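Local structure of small ribosomal subunit biogenesis GTPase RsgA (Thermotoga maritima, 1U0L) at residues 263-268 with 291-296. The protein probably assists late maturation of the 30S ribosomal subunit as a zinc-binding, circularly permuted GTPase that hydrolyses GTP slowly. Sequence-based numbering, arbitrary orientation.
Sequences HVDEPE and MFYELL. With ZN (zinc ion), chain D.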
loop_
_atom_site.group_PDB
_atom_site.type_symbol
_atom_site.label_atom_id
_atom_site.label_comp_id
_atom_site.label_asym_id
_atom_site.label_seq_id
_atom_site.Cartn_x
_atom_site.Cartn_y
_atom_site.Cartn_z
ATOM N N HIS A 263 -10.161 -24.281 -0.002
ATOM C CA HIS A 263 -11.470 -23.762 0.380
ATOM C C HIS A 263 -12.506 -23.619 -0.742
ATOM O O HIS A 263 -13.540 -22.982 -0.546
ATOM C CB HIS A 263 -11.296 -22.411 1.075
ATOM C CG HIS A 263 -10.106 -22.351 1.981
ATOM N ND1 HIS A 263 -10.037 -23.052 3.164
ATOM C CD2 HIS A 263 -8.923 -21.703 1.857
ATOM C CE1 HIS A 263 -8.863 -22.838 3.731
ATOM N NE2 HIS A 263 -8.168 -22.023 2.958
ATOM N N VAL A 264 -12.243 -24.195 -1.913
ATOM C CA VAL A 264 -13.205 -24.096 -3.010
ATOM C C VAL A 264 -14.118 -25.323 -3.042
ATOM O O VAL A 264 -15.187 -25.313 -2.444
ATOM C CB VAL A 264 -12.511 -23.975 -4.387
ATOM C CG1 VAL A 264 -13.565 -23.848 -5.495
ATOM C CG2 VAL A 264 -11.576 -22.781 -4.396
ATOM N N ASP A 265 -13.679 -26.376 -3.729
ATOM C CA ASP A 265 -14.449 -27.607 -3.852
ATOM C C ASP A 265 -14.294 -28.571 -2.687
ATOM O O ASP A 265 -15.250 -29.252 -2.310
ATOM C CB ASP A 265 -14.083 -28.356 -5.136
ATOM C CG ASP A 265 -14.790 -27.797 -6.361
ATOM O OD1 ASP A 265 -15.957 -27.367 -6.230
ATOM O OD2 ASP A 265 -14.184 -27.807 -7.453
ATOM N N GLU A 266 -13.089 -28.630 -2.123
ATOM C CA GLU A 266 -12.789 -29.537 -1.008
ATOM C C GLU A 266 -13.962 -29.901 -0.075
ATOM O O GLU A 266 -14.645 -29.047 0.490
ATOM C CB GLU A 266 -11.613 -29.013 -0.187
ATOM C CG GLU A 266 -10.257 -29.020 -0.916
ATOM C CD GLU A 266 -9.994 -27.760 -1.739
ATOM O OE1 GLU A 266 -10.813 -26.818 -1.679
ATOM O OE2 GLU A 266 -8.956 -27.707 -2.440
ATOM N N PRO A 267 -14.183 -31.215 0.088
ATOM C CA PRO A 267 -15.176 -31.966 0.866
ATOM C C PRO A 267 -15.544 -31.438 2.242
ATOM O O PRO A 267 -16.689 -31.541 2.666
ATOM C CB PRO A 267 -14.553 -33.351 0.940
ATOM C CG PRO A 267 -13.912 -33.465 -0.403
ATOM C CD PRO A 267 -13.230 -32.144 -0.558
ATOM N N GLU A 268 -14.573 -30.887 2.949
ATOM C CA GLU A 268 -14.844 -30.378 4.281
ATOM C C GLU A 268 -13.944 -29.182 4.454
ATOM O O GLU A 268 -12.722 -29.297 4.366
ATOM C CB GLU A 268 -14.510 -31.437 5.324
ATOM C CG GLU A 268 -14.815 -31.017 6.745
ATOM C CD GLU A 268 -14.373 -32.048 7.769
ATOM O OE1 GLU A 268 -14.818 -33.209 7.692
ATOM O OE2 GLU A 268 -13.565 -31.680 8.654
ATOM N N MET A 291 -11.235 -14.759 -7.551
ATOM C CA MET A 291 -9.808 -14.542 -7.758
ATOM C C MET A 291 -9.079 -15.870 -7.927
ATOM O O MET A 291 -8.214 -16.001 -8.789
ATOM C CB MET A 291 -9.210 -13.743 -6.592
ATOM C CG MET A 291 -9.233 -12.234 -6.835
ATOM S SD MET A 291 -8.373 -11.209 -5.637
ATOM C CE MET A 291 -9.696 -10.901 -4.489
ATOM N N PHE A 292 -9.440 -16.852 -7.107
ATOM C CA PHE A 292 -8.826 -18.165 -7.180
ATOM C C PHE A 292 -8.869 -18.645 -8.627
ATOM O O PHE A 292 -7.831 -18.818 -9.274
ATOM C CB PHE A 292 -9.573 -19.161 -6.284
ATOM C CG PHE A 292 -8.951 -20.526 -6.254
ATOM C CD1 PHE A 292 -7.899 -20.802 -5.396
ATOM C CD2 PHE A 292 -9.358 -21.512 -7.146
ATOM C CE1 PHE A 292 -7.250 -22.043 -5.430
ATOM C CE2 PHE A 292 -8.715 -22.756 -7.191
ATOM C CZ PHE A 292 -7.659 -23.017 -6.331
ATOM N N TYR A 293 -10.079 -18.849 -9.137
ATOM C CA TYR A 293 -10.259 -19.318 -10.504
ATOM C C TYR A 293 -9.558 -18.436 -11.563
ATOM O O TYR A 293 -9.064 -18.939 -12.585
ATOM C CB TYR A 293 -11.758 -19.456 -10.781
ATOM C CG TYR A 293 -12.366 -20.704 -10.156
ATOM C CD1 TYR A 293 -13.700 -20.729 -9.742
ATOM C CD2 TYR A 293 -11.606 -21.865 -9.985
ATOM C CE1 TYR A 293 -14.260 -21.872 -9.168
ATOM C CE2 TYR A 293 -12.157 -23.015 -9.415
ATOM C CZ TYR A 293 -13.481 -23.009 -9.007
ATOM O OH TYR A 293 -14.012 -24.137 -8.423
ATOM N N GLU A 294 -9.506 -17.130 -11.305
ATOM C CA GLU A 294 -8.851 -16.195 -12.210
ATOM C C GLU A 294 -7.363 -16.490 -12.305
ATOM O O GLU A 294 -6.750 -16.276 -13.348
ATOM C CB GLU A 294 -9.047 -14.763 -11.728
ATOM C CG GLU A 294 -10.281 -14.096 -12.282
ATOM C CD GLU A 294 -10.542 -12.738 -11.667
ATOM O OE1 GLU A 294 -9.584 -11.942 -11.531
ATOM O OE2 GLU A 294 -11.708 -12.461 -11.326
ATOM N N LEU A 295 -6.778 -16.979 -11.217
ATOM C CA LEU A 295 -5.354 -17.280 -11.210
ATOM C C LEU A 295 -5.062 -18.624 -11.866
ATOM O O LEU A 295 -3.951 -18.847 -12.349
ATOM C CB LEU A 295 -4.810 -17.259 -9.773
ATOM C CG LEU A 295 -4.851 -15.907 -9.042
ATOM C CD1 LEU A 295 -4.332 -16.048 -7.610
ATOM C CD2 LEU A 295 -4.017 -14.901 -9.807
ATOM N N LEU A 296 -6.057 -19.514 -11.892
ATOM C CA LEU A 296 -5.891 -20.842 -12.497
ATOM C C LEU A 296 -5.700 -20.791 -14.001
ATOM O O LEU A 296 -5.030 -21.655 -14.567
ATOM C CB LEU A 296 -7.090 -21.727 -12.195
ATOM C CG LEU A 296 -7.015 -22.585 -10.940
ATOM C CD1 LEU A 296 -8.311 -23.356 -10.798
ATOM C CD2 LEU A 296 -5.816 -23.519 -11.029
HETATM ZN ZN ZN D . -10.793 -25.317 3.204
#
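V264 meets the aromatic side chains of F292 and Y293 with a different methyl on each. Its CG2 sits over one face of the F292 ring, 3.9 Å from the ring centroid and 17° off the ring normal, which meets the criteria for a CH-pi contact; the methyl is displaced toward the rim, and the nearest ring atom is F292 CD2 at 3.8 Å. V264 CG1, anti to the backbone N (chi1 -179°), points at the phenol end of Y293 and lies 3.6 Å from Y293 CZ, coming in at a slant to the ring. The F292 ring reaches the loop because its CG is anti to its own backbone N, and Y293 CD2 lies in plane at the F292 edge, so the two aromatics adjoin on the helix. Methyl-to-ring contacts dominate and no hydrogen bond crosses between 263-268 and 291-296, so the contact is essentially apolar; it is also small, with 147 Å² buried in all.

The loop belongs to the zinc finger: H263 ND1 binds zinc at 2.4 Å, and C256, C261 and C269 complete the site. V264 therefore joins the metal-bound loop to the C-terminal helix 282-296, and the hydrogen bond that H263 O accepts from Y285 OH ties the same loop to an earlier turn of that helix. Within the loop, E266 OE1 accepts from V264 N at 3.0 Å, with an N-H...O angle of 132°, while E266 OE2 takes the amide of N262; the carboxylate thus braces the backbone on both sides of H263. An alanine in place of V264 would probably leave the F292 face without its methyl cover and the Y293 phenol end without its apolar neighbour. At the exposed margin, D265 OD2 stands 3.8 Å from Y293 OH, too far for a hydrogen bond.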